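PDB 4NV1: formyltransferase from Francisella tularensis subsp. tularensis, which is an enzyme of the N-formyltransferase family, modelled here with dTDP-4-amino-4,6-dideoxyglucose bound in its pocket. Local coordinates for residues Met3-Val8 with Gly66-Gly71; Phe34-Ser39 with His75-Phe80; Cys90-Pro95 with Thr120-Asp125. All blocks are in the same frame, centred on the assembly; numbering follows the deposited sequence.

Interaction 1. Residues Met3-Val8 with Gly66-Gly71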
loop_
_atom_site.group_PDB
_atom_site.type_symbol
_atom_site.label_atom_id
_atom_site.label_comp_id
_atom_site.label_asym_id
_atom_site.label_seq_id
_atom_site.Cartn_x
_atom_site.Cartn_y
_atom_site.Cartn_z
ATOM N N MET A 3 -0.704 23.523 -46.542
ATOM C CA MET A 3 -0.074 23.795 -45.215
ATOM C C MET A 3 -1.121 23.930 -44.123
ATOM O O MET A 3 -1.474 25.051 -43.726
ATOM C CB MET A 3 0.771 25.069 -45.243
ATOM C CG MET A 3 1.587 25.347 -43.987
ATOM S SD MET A 3 3.104 24.393 -43.768
ATOM C CE MET A 3 4.246 25.010 -45.012
ATOM N N LYS A 4 -1.587 22.790 -43.626
ATOM C CA LYS A 4 -2.594 22.774 -42.571
ATOM C C LYS A 4 -2.114 23.502 -41.332
ATOM O O LYS A 4 -0.949 23.439 -40.982
ATOM C CB LYS A 4 -3.020 21.353 -42.208
ATOM C CG LYS A 4 -3.697 20.598 -43.351
ATOM C CD LYS A 4 -2.845 19.429 -43.847
ATOM C CE LYS A 4 -3.015 19.107 -45.326
ATOM N NZ LYS A 4 -1.796 19.529 -46.071
ATOM N N LYS A 5 -3.041 24.196 -40.692
ATOM C CA LYS A 5 -2.746 25.009 -39.533
ATOM C C LYS A 5 -3.544 24.397 -38.408
ATOM O O LYS A 5 -4.754 24.266 -38.522
ATOM C CB LYS A 5 -3.181 26.466 -39.708
ATOM C CG LYS A 5 -2.115 27.389 -40.325
ATOM C CD LYS A 5 -1.894 28.703 -39.560
ATOM C CE LYS A 5 -1.126 28.548 -38.237
ATOM N NZ LYS A 5 -1.155 29.812 -37.450
ATOM N N ILE A 6 -2.874 24.117 -37.305
ATOM C CA ILE A 6 -3.402 23.273 -36.239
ATOM C C ILE A 6 -3.222 23.895 -34.871
ATOM O O ILE A 6 -2.134 24.442 -34.560
ATOM C CB ILE A 6 -2.660 21.927 -36.279
ATOM C CG1 ILE A 6 -2.873 21.286 -37.656
ATOM C CG2 ILE A 6 -3.175 20.986 -35.192
ATOM C CD1 ILE A 6 -1.959 20.118 -37.930
ATOM N N PHE A 7 -4.243 23.759 -34.034
ATOM C CA PHE A 7 -4.056 24.007 -32.608
ATOM C C PHE A 7 -4.290 22.738 -31.779
ATOM O O PHE A 7 -5.164 21.900 -32.061
ATOM C CB PHE A 7 -4.875 25.194 -32.112
ATOM C CG PHE A 7 -6.342 24.945 -31.982
ATOM C CD1 PHE A 7 -7.197 25.095 -33.062
ATOM C CD2 PHE A 7 -6.891 24.601 -30.768
ATOM C CE1 PHE A 7 -8.564 24.890 -32.972
ATOM C CE2 PHE A 7 -8.253 24.377 -30.661
ATOM C CZ PHE A 7 -9.093 24.525 -31.754
ATOM N N VAL A 8 -3.518 22.649 -30.703
ATOM C CA VAL A 8 -3.509 21.530 -29.790
ATOM C C VAL A 8 -3.575 22.115 -28.414
ATOM O O VAL A 8 -2.673 22.831 -28.023
ATOM C CB VAL A 8 -2.204 20.780 -29.963
ATOM C CG1 VAL A 8 -1.952 19.756 -28.850
ATOM C CG2 VAL A 8 -2.186 20.169 -31.338
ATOM N N GLY A 66 -11.415 30.564 -37.452
ATOM C CA GLY A 66 -10.949 31.291 -38.624
ATOM C C GLY A 66 -9.448 31.343 -38.809
ATOM O O GLY A 66 -9.005 31.652 -39.902
ATOM N N LYS A 67 -8.684 30.979 -37.781
ATOM C CA LYS A 67 -7.224 30.935 -37.833
ATOM C C LYS A 67 -6.651 29.526 -38.015
ATOM O O LYS A 67 -5.490 29.390 -38.376
ATOM C CB LYS A 67 -6.705 31.507 -36.528
ATOM C CG LYS A 67 -7.265 32.904 -36.324
ATOM C CD LYS A 67 -7.244 33.323 -34.871
ATOM C CE LYS A 67 -6.277 34.455 -34.602
ATOM N NZ LYS A 67 -6.107 34.519 -33.125
ATOM N N TYR A 68 -7.433 28.476 -37.771
ATOM C CA TYR A 68 -6.883 27.113 -37.805
ATOM C C TYR A 68 -7.751 26.194 -38.680
ATOM O O TYR A 68 -8.929 26.440 -38.814
ATOM C CB TYR A 68 -6.831 26.570 -36.380
ATOM C CG TYR A 68 -5.864 27.348 -35.526
ATOM C CD1 TYR A 68 -4.515 27.116 -35.658
ATOM C CD2 TYR A 68 -6.276 28.349 -34.669
ATOM C CE1 TYR A 68 -3.607 27.818 -34.927
ATOM C CE2 TYR A 68 -5.342 29.050 -33.905
ATOM C CZ TYR A 68 -4.010 28.788 -34.081
ATOM O OH TYR A 68 -2.974 29.427 -33.431
ATOM N N ASP A 69 -7.205 25.112 -39.199
ATOM C CA ASP A 69 -7.969 24.141 -40.000
ATOM C C ASP A 69 -8.490 22.958 -39.162
ATOM O O ASP A 69 -9.359 22.175 -39.564
ATOM C CB ASP A 69 -7.019 23.511 -40.997
ATOM C CG ASP A 69 -6.606 24.440 -42.105
ATOM O OD1 ASP A 69 -5.391 24.486 -42.446
ATOM O OD2 ASP A 69 -7.493 25.140 -42.617
ATOM N N LEU A 70 -7.825 22.745 -38.044
ATOM C CA LEU A 70 -7.909 21.537 -37.243
ATOM C C LEU A 70 -7.588 21.896 -35.813
ATOM O O LEU A 70 -6.646 22.638 -35.573
ATOM C CB LEU A 70 -6.873 20.570 -37.810
ATOM C CG LEU A 70 -6.672 19.180 -37.254
ATOM C CD1 LEU A 70 -8.055 18.540 -37.137
ATOM C CD2 LEU A 70 -5.735 18.438 -38.204
ATOM N N GLY A 71 -8.371 21.425 -34.865
ATOM C CA GLY A 71 -8.007 21.458 -33.463
ATOM C C GLY A 71 -8.001 20.102 -32.766
ATOM O O GLY A 71 -8.807 19.202 -33.095
#
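Phe-7 and Tyr-68 form the tight end of this contact. The CB of Phe-7 stands over the centre of the Tyr-68 ring, 3.9 Å from its centroid, and the Phe-7 ring turns an edge toward the Tyr-68 face in an offset edge-to-face pair, planes 61° apart. With chi1 at 74°, Phe-7 CG lies between the backbone N and the carbonyl carbon, which carries the ring back across the neighbouring strand. There one of its faces rests on Gly-71, whose CA is 3.7 Å from the Phe-7 centroid; having no side chain, Gly-71 lets the ring settle directly on the backbone. On the other face of the sheet Ile-6 and Leu-70 lie side by side, Ile-6 CG1 to Leu-70 CB 4.1 Å, under helix 147-170. Phe-7 N to Leu-70 O, 3.1 Å, ties the two parallel strands together.

Toward the N-terminus the contact becomes polar and more open. The bent chain of Lys-5 brings NZ to 4.0 Å from Tyr-68 CE1 and within a long, weak ion pair of Asp-32. What holds here is Asp-69: its N gives a 2.7 Å bond to Lys-5 O, and its OD1, met on the anti side and 28° out of the carboxylate plane, accepts from Lys-5 N at 2.9 Å. One aspartate thus serves both the N-H and the C=O of Lys-5, a side-chain carboxylate taking the place of a strand carbonyl where the regular parallel pairing has yet to begin.

Interaction 2. Residues Phe34-Ser39 with His75-Phe80. With 0FX (dTDP-4-amino-4,6-dideoxyglucose), chain I.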
loop_
_atom_site.group_PDB
_atom_site.type_symbol
_atom_site.label_atom_id
_atom_site.label_comp_id
_atom_site.label_asym_id
_atom_site.label_seq_id
_atom_site.Cartn_x
_atom_site.Cartn_y
_atom_site.Cartn_z
ATOM N N PHE A 34 -1.614 25.370 -26.918
ATOM C CA PHE A 34 -2.132 26.070 -25.765
ATOM C C PHE A 34 -2.374 25.110 -24.614
ATOM O O PHE A 34 -2.633 23.912 -24.766
ATOM C CB PHE A 34 -3.472 26.708 -26.082
ATOM C CG PHE A 34 -3.447 27.593 -27.289
ATOM C CD1 PHE A 34 -3.785 27.094 -28.544
ATOM C CD2 PHE A 34 -3.120 28.950 -27.172
ATOM C CE1 PHE A 34 -3.791 27.917 -29.677
ATOM C CE2 PHE A 34 -3.152 29.781 -28.300
ATOM C CZ PHE A 34 -3.490 29.254 -29.557
ATOM N N CYS A 35 -2.356 25.709 -23.440
ATOM C CA CYS A 35 -2.611 25.041 -22.184
ATOM C C CYS A 35 -3.510 25.946 -21.363
ATOM O O CYS A 35 -4.026 26.942 -21.862
ATOM C CB CYS A 35 -1.284 24.821 -21.488
ATOM S SG CYS A 35 -0.531 26.333 -20.853
ATOM N N SER A 36 -3.748 25.591 -20.111
ATOM C CA SER A 36 -4.658 26.383 -19.303
ATOM C C SER A 36 -3.859 27.244 -18.309
ATOM O O SER A 36 -2.630 27.095 -18.143
ATOM C CB SER A 36 -5.700 25.490 -18.618
ATOM O OG SER A 36 -6.006 25.962 -17.316
ATOM N N PHE A 37 -4.587 28.165 -17.691
ATOM C CA PHE A 37 -4.000 29.173 -16.796
ATOM C C PHE A 37 -3.629 28.492 -15.494
ATOM O O PHE A 37 -2.498 28.673 -15.026
ATOM C CB PHE A 37 -4.915 30.399 -16.613
ATOM C CG PHE A 37 -4.749 31.442 -17.701
ATOM C CD1 PHE A 37 -3.552 32.135 -17.840
ATOM C CD2 PHE A 37 -5.783 31.726 -18.589
ATOM C CE1 PHE A 37 -3.387 33.102 -18.820
ATOM C CE2 PHE A 37 -5.625 32.675 -19.586
ATOM C CZ PHE A 37 -4.427 33.371 -19.696
ATOM N N LYS A 38 -4.516 27.613 -15.014
ATOM C CA LYS A 38 -4.241 26.744 -13.857
ATOM C C LYS A 38 -2.909 26.008 -13.994
ATOM O O LYS A 38 -2.379 25.428 -13.036
ATOM C CB LYS A 38 -5.376 25.750 -13.657
ATOM C CG LYS A 38 -6.709 26.452 -13.548
ATOM C CD LYS A 38 -7.802 25.657 -12.866
ATOM C CE LYS A 38 -8.994 26.571 -12.600
ATOM N NZ LYS A 38 -10.209 25.879 -12.079
ATOM N N SER A 39 -2.337 26.099 -15.189
ATOM C CA SER A 39 -1.246 25.247 -15.577
ATOM C C SER A 39 0.063 26.043 -15.727
ATOM O O SER A 39 1.070 25.484 -16.179
ATOM C CB SER A 39 -1.689 24.483 -16.847
ATOM O OG SER A 39 -0.696 23.595 -17.338
ATOM N N HIS A 75 -6.200 15.780 -22.948
ATOM C CA HIS A 75 -5.899 15.853 -21.506
ATOM C C HIS A 75 -5.826 17.341 -21.127
ATOM O O HIS A 75 -4.800 17.846 -20.766
ATOM C CB HIS A 75 -4.608 15.139 -21.164
ATOM C CG HIS A 75 -4.755 13.654 -21.079
ATOM N ND1 HIS A 75 -5.022 13.005 -19.890
ATOM C CD2 HIS A 75 -4.650 12.691 -22.023
ATOM C CE1 HIS A 75 -5.042 11.707 -20.098
ATOM N NE2 HIS A 75 -4.795 11.491 -21.378
ATOM N N SER A 76 -6.936 18.013 -21.324
ATOM C CA SER A 76 -6.976 19.443 -21.455
ATOM C C SER A 76 -7.852 19.682 -20.277
ATOM O O SER A 76 -8.934 19.076 -20.266
ATOM C CB SER A 76 -7.795 19.854 -22.687
ATOM O OG SER A 76 -8.413 21.134 -22.550
ATOM N N LYS A 77 -7.472 20.608 -19.395
ATOM C CA LYS A 77 -8.402 21.012 -18.324
ATOM C C LYS A 77 -9.737 21.609 -18.799
ATOM O O LYS A 77 -10.694 21.674 -18.020
ATOM C CB LYS A 77 -7.723 21.969 -17.331
ATOM C CG LYS A 77 -6.544 21.383 -16.561
ATOM C CD LYS A 77 -5.800 22.474 -15.786
ATOM C CE LYS A 77 -4.655 21.987 -14.906
ATOM N NZ LYS A 77 -5.055 20.809 -14.085
ATOM N N GLN A 78 -9.831 22.102 -20.034
ATOM C CA GLN A 78 -11.002 22.923 -20.430
ATOM C C GLN A 78 -11.818 22.374 -21.594
ATOM O O GLN A 78 -11.256 21.731 -22.479
ATOM C CB GLN A 78 -10.576 24.335 -20.873
ATOM C CG GLN A 78 -9.305 24.874 -20.236
ATOM C CD GLN A 78 -8.902 26.269 -20.687
ATOM O OE1 GLN A 78 -9.731 27.184 -20.812
ATOM N NE2 GLN A 78 -7.621 26.437 -20.940
ATOM N N LEU A 79 -13.100 22.719 -21.614
ATOM C CA LEU A 79 -14.009 22.374 -22.703
ATOM C C LEU A 79 -14.162 23.489 -23.736
ATOM O O LEU A 79 -14.235 24.688 -23.407
ATOM C CB LEU A 79 -15.391 22.112 -22.142
ATOM C CG LEU A 79 -15.354 21.118 -20.970
ATOM C CD1 LEU A 79 -16.597 21.289 -20.106
ATOM C CD2 LEU A 79 -15.155 19.698 -21.489
ATOM N N PHE A 80 -14.259 23.042 -24.989
ATOM C CA PHE A 80 -14.193 23.893 -26.153
ATOM C C PHE A 80 -15.602 24.441 -26.311
ATOM O O PHE A 80 -16.575 23.709 -26.127
ATOM C CB PHE A 80 -13.830 23.089 -27.418
ATOM C CG PHE A 80 -12.375 22.707 -27.596
ATOM C CD1 PHE A 80 -11.473 22.594 -26.557
ATOM C CD2 PHE A 80 -11.942 22.371 -28.853
ATOM C CE1 PHE A 80 -10.155 22.209 -26.783
ATOM C CE2 PHE A 80 -10.660 21.956 -29.090
ATOM C CZ PHE A 80 -9.750 21.894 -28.050
HETATM O O4P 0FX I . -5.859 13.572 -17.129
HETATM P P2 0FX I . -4.940 14.768 -16.766
HETATM O O3P 0FX I . -3.460 14.904 -17.050
HETATM O O1G 0FX I . -5.776 16.097 -16.514
HETATM C C1G 0FX I . -6.424 16.764 -17.572
HETATM C C2G 0FX I . -7.136 17.858 -16.792
HETATM O O2G 0FX I . -6.294 18.418 -15.779
HETATM C C3G 0FX I . -8.395 17.338 -16.126
HETATM O O3G 0FX I . -9.010 18.545 -15.627
HETATM C C4G 0FX I . -9.222 16.567 -17.173
HETATM N N4A 0FX I . -10.504 16.111 -16.657
HETATM C C5G 0FX I . -8.460 15.380 -17.777
HETATM C C6G 0FX I . -9.279 14.675 -18.851
HETATM O O5G 0FX I . -7.261 15.902 -18.354
HETATM O OPP 0FX I . -4.408 14.886 -15.268
HETATM P P 0FX I . -5.042 14.712 -13.828
HETATM O O1P 0FX I . -5.941 15.834 -13.349
HETATM O O2P 0FX I . -3.690 14.287 -13.268
HETATM O O5 0FX I . -5.817 13.300 -13.733
HETATM C C5 0FX I . -5.082 12.122 -14.086
HETATM C C4 0FX I . -5.453 10.939 -13.209
HETATM O O4 0FX I . -4.886 11.113 -11.923
HETATM C C3 0FX I . -6.915 10.730 -12.958
HETATM O O3 0FX I . -7.514 9.817 -13.892
HETATM C C2 0FX I . -6.937 10.003 -11.613
HETATM C C1 0FX I . -5.707 10.578 -10.910
HETATM N N11 0FX I . -6.130 11.531 -9.880
HETATM C C61 0FX I . -6.247 12.841 -10.187
HETATM C C51 0FX I . -6.663 13.737 -9.226
HETATM C C5A 0FX I . -6.882 15.219 -9.452
HETATM C C21 0FX I . -6.388 11.083 -8.635
HETATM O O21 0FX I . -6.235 9.789 -8.286
HETATM N N31 0FX I . -6.740 11.911 -7.645
HETATM C C41 0FX I . -6.864 13.215 -7.971
HETATM O O41 0FX I . -7.264 14.109 -7.073
#
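Lys-77 is extended at chi2 and chi3 (170° and 176°), which carries its CD past Ser-36 OG at 3.8 Å and Lys-38 CB at 3.9 Å; a bend at chi4 then turns the ammonium to the ligand. There NZ bonds to O2G of dTDP-4-amino-4,6-dideoxyglucose over 3.2 Å, and the aliphatic part of the same side chain borders the sugar. Gln-78 is extended beyond CG (chi2 -180°), which lays its amide against Ser-36, Gln-78 NE2 3.2 Å from Ser-36 CB. That approach is packing: the amide's hydrogen bonds go to the backbone beyond, OE1 receiving from Met-57 N and NE2 giving to Ile-55 O.

No hydrogen bond crosses directly between 34-39 and 75-80. Asp-11 bridges them, one carboxylate oxygen taking Ser-36 N and the other Lys-77 N. Within 75-80, Ser-76 OG donates to a lone pair of Gln-78 O at 2.9 Å, bracing the turn that presents Lys-77. At the start of the loop the His-75 ring meets the phosphate oxygen O4P at its edge, in plane, ND1 to O4P 2.9 Å, and Glu-158 holds NE2 of that ring, fixing its rotation.

These loops follow strands 29-35 and 70-74, which flank strand 4-9, so the ligand sits beyond the C-terminal ends of parallel strands, the usual place for a binding site in a Rossmann-like alpha/beta fold.

Interaction 3. Residues Cys90-Pro95 with Thr120-Asp125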
loop_
_atom_site.group_PDB
_atom_site.type_symbol
_atom_site.label_atom_id
_atom_site.label_comp_id
_atom_site.label_asym_id
_atom_site.label_seq_id
_atom_site.Cartn_x
_atom_site.Cartn_y
_atom_site.Cartn_z
ATOM N N CYS A 90 -12.620 19.695 -34.609
ATOM C CA CYS A 90 -11.959 19.557 -33.305
ATOM C C CYS A 90 -12.073 18.062 -32.937
ATOM O O CYS A 90 -13.120 17.428 -33.047
ATOM C CB CYS A 90 -12.691 20.411 -32.269
ATOM S SG CYS A 90 -12.578 22.154 -32.729
ATOM N N ILE A 91 -10.938 17.501 -32.593
ATOM C CA ILE A 91 -10.839 16.091 -32.280
ATOM C C ILE A 91 -10.227 15.934 -30.891
ATOM O O ILE A 91 -9.279 16.617 -30.512
ATOM C CB ILE A 91 -10.072 15.399 -33.393
ATOM C CG1 ILE A 91 -10.958 15.472 -34.685
ATOM C CG2 ILE A 91 -9.554 14.044 -32.962
ATOM C CD1 ILE A 91 -10.191 15.056 -35.912
ATOM N N ASN A 92 -10.910 15.113 -30.120
ATOM C CA ASN A 92 -10.498 14.798 -28.766
ATOM C C ASN A 92 -9.808 13.452 -28.693
ATOM O O ASN A 92 -10.256 12.470 -29.275
ATOM C CB ASN A 92 -11.746 14.765 -27.913
ATOM C CG ASN A 92 -11.453 14.716 -26.413
ATOM O OD1 ASN A 92 -12.335 14.393 -25.678
ATOM N ND2 ASN A 92 -10.282 15.127 -25.963
ATOM N N ILE A 93 -8.730 13.399 -27.931
ATOM C CA ILE A 93 -7.977 12.195 -27.738
ATOM C C ILE A 93 -8.181 11.962 -26.264
ATOM O O ILE A 93 -7.715 12.754 -25.424
ATOM C CB ILE A 93 -6.516 12.417 -28.156
ATOM C CG1 ILE A 93 -6.435 12.638 -29.678
ATOM C CG2 ILE A 93 -5.620 11.233 -27.806
ATOM C CD1 ILE A 93 -6.284 14.055 -30.144
ATOM N N HIS A 94 -8.882 10.869 -25.964
ATOM C CA HIS A 94 -9.576 10.691 -24.678
ATOM C C HIS A 94 -9.164 9.396 -23.949
ATOM O O HIS A 94 -9.301 8.312 -24.525
ATOM C CB HIS A 94 -11.082 10.700 -24.979
ATOM C CG HIS A 94 -11.964 10.377 -23.822
ATOM N ND1 HIS A 94 -11.992 11.117 -22.653
ATOM C CD2 HIS A 94 -12.898 9.408 -23.675
ATOM C CE1 HIS A 94 -12.867 10.587 -21.818
ATOM N NE2 HIS A 94 -13.440 9.551 -22.417
ATOM N N PRO A 95 -8.763 9.497 -22.664
ATOM C CA PRO A 95 -8.450 8.351 -21.821
ATOM C C PRO A 95 -9.629 7.558 -21.320
ATOM O O PRO A 95 -9.567 7.049 -20.207
ATOM C CB PRO A 95 -7.675 8.960 -20.632
ATOM C CG PRO A 95 -8.312 10.277 -20.469
ATOM C CD PRO A 95 -8.817 10.722 -21.847
ATOM N N THR A 120 -10.065 6.485 -26.799
ATOM C CA THR A 120 -10.861 6.882 -27.901
ATOM C C THR A 120 -10.352 8.215 -28.454
ATOM O O THR A 120 -9.977 9.129 -27.678
ATOM C CB THR A 120 -12.287 7.147 -27.420
ATOM O OG1 THR A 120 -12.820 6.000 -26.790
ATOM C CG2 THR A 120 -13.231 7.515 -28.610
ATOM N N ILE A 121 -10.331 8.286 -29.789
ATOM C CA ILE A 121 -10.226 9.533 -30.553
ATOM C C ILE A 121 -11.492 9.742 -31.316
ATOM O O ILE A 121 -11.977 8.858 -32.052
ATOM C CB ILE A 121 -9.077 9.482 -31.547
ATOM C CG1 ILE A 121 -7.790 9.127 -30.843
ATOM C CG2 ILE A 121 -8.984 10.810 -32.287
ATOM C CD1 ILE A 121 -6.641 8.745 -31.728
ATOM N N HIS A 122 -12.076 10.895 -31.099
ATOM C CA HIS A 122 -13.390 11.141 -31.628
ATOM C C HIS A 122 -13.532 12.607 -31.958
ATOM O O HIS A 122 -12.868 13.483 -31.373
ATOM C CB HIS A 122 -14.478 10.704 -30.639
ATOM C CG HIS A 122 -14.538 11.538 -29.400
ATOM N ND1 HIS A 122 -13.745 11.300 -28.297
ATOM C CD2 HIS A 122 -15.305 12.606 -29.088
ATOM C CE1 HIS A 122 -14.004 12.199 -27.365
ATOM N NE2 HIS A 122 -14.930 13.017 -27.831
ATOM N N VAL A 123 -14.392 12.871 -32.927
ATOM C CA VAL A 123 -14.694 14.234 -33.315
ATOM C C VAL A 123 -15.537 14.933 -32.268
ATOM O O VAL A 123 -16.573 14.445 -31.902
ATOM C CB VAL A 123 -15.403 14.269 -34.685
ATOM C CG1 VAL A 123 -15.703 15.712 -35.126
ATOM C CG2 VAL A 123 -14.542 13.559 -35.733
ATOM N N MET A 124 -15.177 16.151 -31.881
ATOM C CA MET A 124 -15.922 16.801 -30.804
ATOM C C MET A 124 -17.209 17.375 -31.350
ATOM O O MET A 124 -17.302 17.774 -32.526
ATOM C CB MET A 124 -15.080 17.880 -30.117
ATOM C CG MET A 124 -13.755 17.364 -29.631
ATOM S SD MET A 124 -12.532 18.573 -29.073
ATOM C CE MET A 124 -13.522 19.525 -27.950
ATOM N N ASP A 125 -18.186 17.332 -30.454
ATOM C CA ASP A 125 -19.581 17.725 -30.563
ATOM C C ASP A 125 -19.899 18.686 -29.412
ATOM O O ASP A 125 -19.044 18.959 -28.555
ATOM C CB ASP A 125 -20.449 16.494 -30.280
ATOM C CG ASP A 125 -21.168 16.000 -31.481
ATOM O OD1 ASP A 125 -21.551 16.841 -32.325
ATOM O OD2 ASP A 125 -21.388 14.766 -31.534
HETATM O O HOH W 1 -15.774 19.409 -34.453
#
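Asn-92 and His-122 lie side by side on one face of an antiparallel strand pair. Asn-92 CB sits over a face of the imidazole, 3.5 Å from His-122 CE1, and the amide plane stands 72° from the ring plane, leaving Asn-92 OD1 3.2 Å from that same carbon. With its chi1 at 68°, His-122 leans its ring over toward strand 90-94, and His-94 CB comes up at the ring's edge. The other face is aliphatic: Ile-91 and Ile-121 press their CG2 methyls together at 3.4 Å, tighter than ordinary van der Waals contact, and Ile-93 runs beside Ile-121.

Behind these side chains the backbones set the register. Asn-92 N gives a hydrogen bond to His-122 O at 2.8 Å. In return His-122 N gives one to Asn-92 O at 3.0 Å; His-94 and Thr-120 do the same. Past the end of strand 120-123, Met-124 N still reaches Cys-90 O at 2.7 Å in a practically straight bond, and Met-124 SD packs on Cys-90 CB at 3.7 Å. A water joins Cys-90 N to Met-124 O.

Further out, Asn-92 ND2 bonds to Ser-73 O, and Thr-120 OG1 is bonded to Gly-96 O and Asn-98 N, tying down the turn after Pro-95. Asn-Ile-His-Pro, 92-95, matches the Asn-x-His-Pro pattern familiar from this family, and the His-94 side chain comes within about 6 Å of the bound ligand. Strand 70-74 flanks 90-94 on one side, strand 133-139 flanks 120-123 on the other, and helix 147-170 covers the isoleucine face.

All three contacts reach one seven-stranded mixed sheet. Interaction 1 joins two central parallel strands at their N-terminal ends, partly buried; interaction 3 is a buried antiparallel pair deeper in the domain; interaction 2 joins loops beyond the strand ends and is the one bonded to the ligand. Strand 70-74 links 1 and 3, as Gly-71 O lies 2.8 Å from Ile-91 N, and Val-8 O lies 3.0 Å from Phe-34 N, a probable hydrogen bond tying 1 to 2. Phe-80 of interaction 2 packs between Phe-7 and Met-124, touching both other contacts. The chemistry shifts from aromatic stacking with a carboxylate bonded to a backbone N-H, through strand ladders, to ligand-directed lysine and histidine.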